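Local coordinates for protein ENT (Trypanosoma brucei brucei, PDB 5ZX1) that is of unknown molecular function but contains an all-helical ENT domain and probably takes part in transcription, at residues A[42-47]-A[69-74]; A[51-56]-A[84-89]. All coordinates share one frame; numbering follows the deposited sequence.

Interaction 1: A[42-47]-A[69-74]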
loop_
_atom_site.group_PDB
_atom_site.type_symbol
_atom_site.label_atom_id
_atom_site.label_comp_id
_atom_site.label_asym_id
_atom_site.label_seq_id
_atom_site.Cartn_x
_atom_site.Cartn_y
_atom_site.Cartn_z
ATOM N N LEU A 42 1.028 -5.587 -8.480
ATOM C CA LEU A 42 -0.120 -5.506 -7.588
ATOM C C LEU A 42 0.282 -5.758 -6.142
ATOM O O LEU A 42 -0.311 -5.203 -5.219
ATOM C CB LEU A 42 -1.229 -6.474 -8.006
ATOM C CG LEU A 42 -1.826 -6.190 -9.391
ATOM C CD1 LEU A 42 -1.494 -7.289 -10.387
ATOM C CD2 LEU A 42 -3.324 -5.992 -9.321
ATOM N N CYS A 43 1.299 -6.572 -5.934
ATOM C CA CYS A 43 1.731 -6.782 -4.568
ATOM C C CYS A 43 2.355 -5.504 -4.060
ATOM O O CYS A 43 2.109 -5.099 -2.923
ATOM C CB CYS A 43 2.713 -7.939 -4.456
ATOM S SG CYS A 43 1.864 -9.492 -4.227
ATOM N N SER A 44 3.152 -4.858 -4.908
ATOM C CA SER A 44 3.862 -3.667 -4.473
ATOM C C SER A 44 2.865 -2.552 -4.152
ATOM O O SER A 44 3.053 -1.815 -3.180
ATOM C CB SER A 44 4.879 -3.213 -5.515
ATOM O OG SER A 44 4.382 -2.182 -6.338
ATOM N N TYR A 45 1.786 -2.448 -4.921
ATOM C CA TYR A 45 0.765 -1.457 -4.585
ATOM C C TYR A 45 0.080 -1.807 -3.253
ATOM O O TYR A 45 -0.168 -0.926 -2.417
ATOM C CB TYR A 45 -0.278 -1.320 -5.700
ATOM C CG TYR A 45 -1.100 -0.048 -5.562
ATOM C CD1 TYR A 45 -0.565 1.184 -5.920
ATOM C CD2 TYR A 45 -2.398 -0.079 -5.065
ATOM C CE1 TYR A 45 -1.280 2.339 -5.789
ATOM C CE2 TYR A 45 -3.146 1.089 -4.930
ATOM C CZ TYR A 45 -2.571 2.297 -5.297
ATOM O OH TYR A 45 -3.270 3.475 -5.176
ATOM N N ARG A 46 -0.223 -3.085 -3.053
ATOM C CA ARG A 46 -0.915 -3.525 -1.845
ATOM C C ARG A 46 -0.124 -3.144 -0.599
ATOM O O ARG A 46 -0.630 -2.487 0.320
ATOM C CB ARG A 46 -1.137 -5.043 -1.875
ATOM C CG ARG A 46 -1.836 -5.585 -0.636
ATOM C CD ARG A 46 -1.801 -7.095 -0.598
ATOM N NE ARG A 46 -2.249 -7.604 0.700
ATOM C CZ ARG A 46 -1.453 -8.129 1.632
ATOM N NH1 ARG A 46 -1.975 -8.553 2.779
ATOM N NH2 ARG A 46 -0.141 -8.238 1.427
ATOM N N SER A 47 1.138 -3.541 -0.582
ATOM C CA SER A 47 1.975 -3.271 0.556
ATOM C C SER A 47 2.125 -1.761 0.743
ATOM O O SER A 47 2.348 -1.283 1.861
ATOM C CB SER A 47 3.335 -3.936 0.379
ATOM O OG SER A 47 4.099 -3.186 -0.535
ATOM N N GLU A 69 -1.034 7.943 -6.055
ATOM C CA GLU A 69 -1.445 8.406 -7.375
ATOM C C GLU A 69 -0.354 8.155 -8.421
ATOM O O GLU A 69 -0.641 7.746 -9.543
ATOM C CB GLU A 69 -1.801 9.892 -7.324
ATOM C CG GLU A 69 -2.137 10.490 -8.695
ATOM C CD GLU A 69 -2.356 12.009 -8.678
ATOM O OE1 GLU A 69 -2.829 12.538 -9.715
ATOM O OE2 GLU A 69 -2.067 12.675 -7.648
ATOM N N ASP A 70 0.900 8.385 -8.055
ATOM C CA ASP A 70 1.990 8.207 -9.007
ATOM C C ASP A 70 2.220 6.731 -9.332
ATOM O O ASP A 70 2.453 6.379 -10.482
ATOM C CB ASP A 70 3.280 8.839 -8.472
ATOM C CG ASP A 70 3.247 10.362 -8.541
ATOM O OD1 ASP A 70 2.313 10.902 -9.178
ATOM O OD2 ASP A 70 4.143 11.023 -7.958
ATOM N N MET A 71 2.154 5.870 -8.319
ATOM C CA MET A 71 2.330 4.434 -8.525
ATOM C C MET A 71 1.161 3.820 -9.330
ATOM O O MET A 71 1.342 2.854 -10.066
ATOM C CB MET A 71 2.473 3.721 -7.180
ATOM C CG MET A 71 3.754 4.037 -6.457
ATOM S SD MET A 71 5.193 3.544 -7.421
ATOM C CE MET A 71 4.953 1.773 -7.522
ATOM N N ARG A 72 -0.032 4.378 -9.188
ATOM C CA ARG A 72 -1.170 3.908 -9.974
ATOM C C ARG A 72 -0.846 4.057 -11.443
ATOM O O ARG A 72 -1.111 3.172 -12.251
ATOM C CB ARG A 72 -2.440 4.689 -9.642
ATOM C CG ARG A 72 -3.105 4.225 -8.385
ATOM C CD ARG A 72 -4.585 4.616 -8.351
ATOM N NE ARG A 72 -4.791 6.042 -8.143
ATOM C CZ ARG A 72 -4.429 6.717 -7.050
ATOM N NH1 ARG A 72 -4.669 8.026 -6.977
ATOM N NH2 ARG A 72 -3.825 6.103 -6.029
ATOM N N GLU A 73 -0.248 5.186 -11.785
ATOM C CA GLU A 73 0.104 5.451 -13.167
ATOM C C GLU A 73 1.355 4.650 -13.584
ATOM O O GLU A 73 1.407 4.097 -14.688
ATOM C CB GLU A 73 0.279 6.964 -13.350
ATOM C CG GLU A 73 1.333 7.424 -14.333
ATOM C CD GLU A 73 1.735 8.868 -14.070
ATOM O OE1 GLU A 73 0.901 9.625 -13.505
ATOM O OE2 GLU A 73 2.880 9.247 -14.421
ATOM N N GLU A 74 2.341 4.559 -12.695
ATOM C CA GLU A 74 3.553 3.784 -12.974
ATOM C C GLU A 74 3.187 2.332 -13.288
ATOM O O GLU A 74 3.693 1.757 -14.239
ATOM C CB GLU A 74 4.528 3.823 -11.788
ATOM C CG GLU A 74 5.200 5.170 -11.541
ATOM C CD GLU A 74 6.338 5.477 -12.522
ATOM O OE1 GLU A 74 7.078 4.545 -12.918
ATOM O OE2 GLU A 74 6.485 6.662 -12.906
#

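Interaction 2: A[51-56]-A[84-89]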
loop_
_atom_site.group_PDB
_atom_site.type_symbol
_atom_site.label_atom_id
_atom_site.label_comp_id
_atom_site.label_asym_id
_atom_site.label_seq_id
_atom_site.Cartn_x
_atom_site.Cartn_y
_atom_site.Cartn_z
ATOM N N VAL A 51 1.022 -0.052 4.513
ATOM C CA VAL A 51 2.054 0.698 5.174
ATOM C C VAL A 51 1.743 2.206 5.279
ATOM O O VAL A 51 1.960 2.819 6.322
ATOM C CB VAL A 51 3.373 0.421 4.434
ATOM C CG1 VAL A 51 4.301 1.557 4.552
ATOM C CG2 VAL A 51 4.000 -0.837 4.967
ATOM N N LEU A 52 1.224 2.819 4.226
ATOM C CA LEU A 52 0.885 4.235 4.342
ATOM C C LEU A 52 -0.284 4.426 5.316
ATOM O O LEU A 52 -0.406 5.474 5.965
ATOM C CB LEU A 52 0.552 4.835 2.974
ATOM C CG LEU A 52 1.777 4.997 2.076
ATOM C CD1 LEU A 52 1.503 5.896 0.869
ATOM C CD2 LEU A 52 2.970 5.497 2.881
ATOM N N CYS A 53 -1.127 3.405 5.441
ATOM C CA CYS A 53 -2.214 3.456 6.411
ATOM C C CYS A 53 -1.727 3.175 7.838
ATOM O O CYS A 53 -2.322 3.643 8.805
ATOM C CB CYS A 53 -3.307 2.467 6.030
ATOM S SG CYS A 53 -4.163 2.916 4.546
ATOM N N MET A 54 -0.656 2.406 7.980
ATOM C CA MET A 54 -0.100 2.177 9.303
ATOM C C MET A 54 0.414 3.475 9.901
ATOM O O MET A 54 0.357 3.678 11.116
ATOM C CB MET A 54 1.026 1.161 9.253
ATOM C CG MET A 54 0.570 -0.258 9.059
ATOM S SD MET A 54 2.049 -1.289 8.950
ATOM C CE MET A 54 1.330 -2.895 8.579
ATOM N N HIS A 55 0.912 4.357 9.045
ATOM C CA HIS A 55 1.499 5.611 9.500
ATOM C C HIS A 55 0.482 6.716 9.707
ATOM O O HIS A 55 0.678 7.584 10.550
ATOM C CB HIS A 55 2.548 6.096 8.506
ATOM C CG HIS A 55 3.904 5.517 8.730
ATOM N ND1 HIS A 55 4.353 4.390 8.074
ATOM C CD2 HIS A 55 4.929 5.914 9.530
ATOM C CE1 HIS A 55 5.591 4.117 8.455
ATOM N NE2 HIS A 55 5.963 5.033 9.337
ATOM N N SER A 56 -0.602 6.676 8.940
ATOM C CA SER A 56 -1.512 7.805 8.841
ATOM C C SER A 56 -2.833 7.509 9.509
ATOM O O SER A 56 -3.738 8.355 9.541
ATOM C CB SER A 56 -1.768 8.142 7.376
ATOM O OG SER A 56 -2.867 7.359 6.904
ATOM N N ALA A 84 -9.760 -0.646 -4.323
ATOM C CA ALA A 84 -10.010 -1.890 -3.609
ATOM C C ALA A 84 -8.883 -2.163 -2.620
ATOM O O ALA A 84 -9.134 -2.383 -1.435
ATOM C CB ALA A 84 -10.160 -3.047 -4.585
ATOM N N GLU A 85 -7.640 -2.132 -3.100
ATOM C CA GLU A 85 -6.489 -2.358 -2.230
ATOM C C GLU A 85 -6.430 -1.353 -1.083
ATOM O O GLU A 85 -6.099 -1.710 0.043
ATOM C CB GLU A 85 -5.182 -2.300 -3.030
ATOM C CG GLU A 85 -5.006 -3.436 -3.998
ATOM C CD GLU A 85 -5.034 -4.787 -3.306
ATOM O OE1 GLU A 85 -4.432 -4.908 -2.214
ATOM O OE2 GLU A 85 -5.668 -5.721 -3.851
ATOM N N LEU A 86 -6.743 -0.094 -1.367
ATOM C CA LEU A 86 -6.697 0.927 -0.329
ATOM C C LEU A 86 -7.795 0.691 0.705
ATOM O O LEU A 86 -7.569 0.821 1.915
ATOM C CB LEU A 86 -6.833 2.329 -0.926
ATOM C CG LEU A 86 -6.834 3.448 0.115
ATOM C CD1 LEU A 86 -5.528 3.439 0.892
ATOM C CD2 LEU A 86 -7.036 4.783 -0.560
ATOM N N ALA A 87 -8.987 0.358 0.219
ATOM C CA ALA A 87 -10.106 0.045 1.094
ATOM C C ALA A 87 -9.749 -1.147 1.994
ATOM O O ALA A 87 -9.975 -1.117 3.203
ATOM C CB ALA A 87 -11.357 -0.242 0.273
ATOM N N ALA A 88 -9.156 -2.177 1.396
ATOM C CA ALA A 88 -8.765 -3.386 2.119
ATOM C C ALA A 88 -7.730 -3.092 3.201
ATOM O O ALA A 88 -7.800 -3.638 4.306
ATOM C CB ALA A 88 -8.221 -4.425 1.151
ATOM N N ALA A 89 -6.768 -2.234 2.888
ATOM C CA ALA A 89 -5.699 -1.963 3.835
ATOM C C ALA A 89 -6.222 -1.164 5.023
ATOM O O ALA A 89 -5.793 -1.365 6.158
ATOM C CB ALA A 89 -4.565 -1.231 3.153
#

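Interaction 1: A[42-47]-A[69-74]
Tyr-45 reaches across from 42-47 and meets Arg-72 of 69-74. This is the tight side of the contact. Arg-72 NH2 donates a hydrogen bond of 2.8 Å to Tyr-45 OH, with an N-H...O angle of 149°. The hydroxyl lies at the edge of the guanidinium, close to its plane. The ring and the guanidinium are almost perpendicular, at 87°. The tyrosine ring swings across to reach 69-74 because its CG is anti to the backbone N (chi1 -164°). The Arg-72 chain bends at chi3, and Glu-69 CA lies 3.1 Å above one face of the guanidinium plane, offset toward its rim. The arginine stem packs here too: Arg-72 CG is 3.3 Å from Tyr-45 OH and 3.7 Å from Tyr-45 CE1. Tyr-45 is buried, and Ala-82 and Leu-77 also touch it. The two segments belong to helices 30-56 and 62-74, which form an antiparallel helical pair of the ENT domain. The axes of 42-47 and 69-74 come within 10.8 Å, a spacing bridged by long side chains. The other side is looser and partly open to solvent. Met-71 CB sits at the ring edge, 4.2 Å from Tyr-45 CD1. The Met-71 chain then bends at chi2 and chi3. Its methyl CE only reaches to 4.2 Å from Ser-44 OG, which is hydrogen-bonded to Glu-41 O of its own helix.

Interaction 2: A[51-56]-A[84-89]
Leu-86 is the first residue of 84-89 to touch Cys-53 of 51-56. Its CB does not point straight at the other helix, but the branch does the reaching. With chi1 at 178° the side chain leaves on the far side from its own backbone N, and chi2 of 61° then sets the methyl CD1 3.9 Å from Cys-53 SG. Ala-89 follows one turn after Leu-86. Its CB points toward 51-56 and comes to 4.4 Å from Cys-53 SG. The backbones are close here, with Cys-53 CA 6.9 Å from Ala-89 CA. A single sulfur therefore meets two methyl groups spaced one helical turn apart. Leu-86 and Ala-89 also touch Cys-49, one turn earlier on helix 30-56. Val-95 of helix 93-101 touches Cys-53 as well, so the cysteine lies where three helices of the ENT domain come together. Cys-53 and Ala-89 are buried, and the patch is small, with 111 Å² buried in all. Between these segments the contact is purely apolar: a thiol sulfur against methyls, which implies that fit and burial hold it, not directed bonds.

The long N-terminal helix 30-56 supplies the first segment of both contacts. Residues 42-47 come first, then 51-56. The chain turns into helix 62-74, and at 69-74 interaction 1 closes a loop of 21 residues. It continues into helix 79-91, and at 84-89 interaction 2 closes a loop of 27 residues. The segments alternate along the chain, so the two contacts cross and do not nest. Together they tie two successive helices to the same long helix. Their centres are 12 Å apart, and they meet directly: Tyr-45 CD2 lies 4.1 Å from Glu-85 CB.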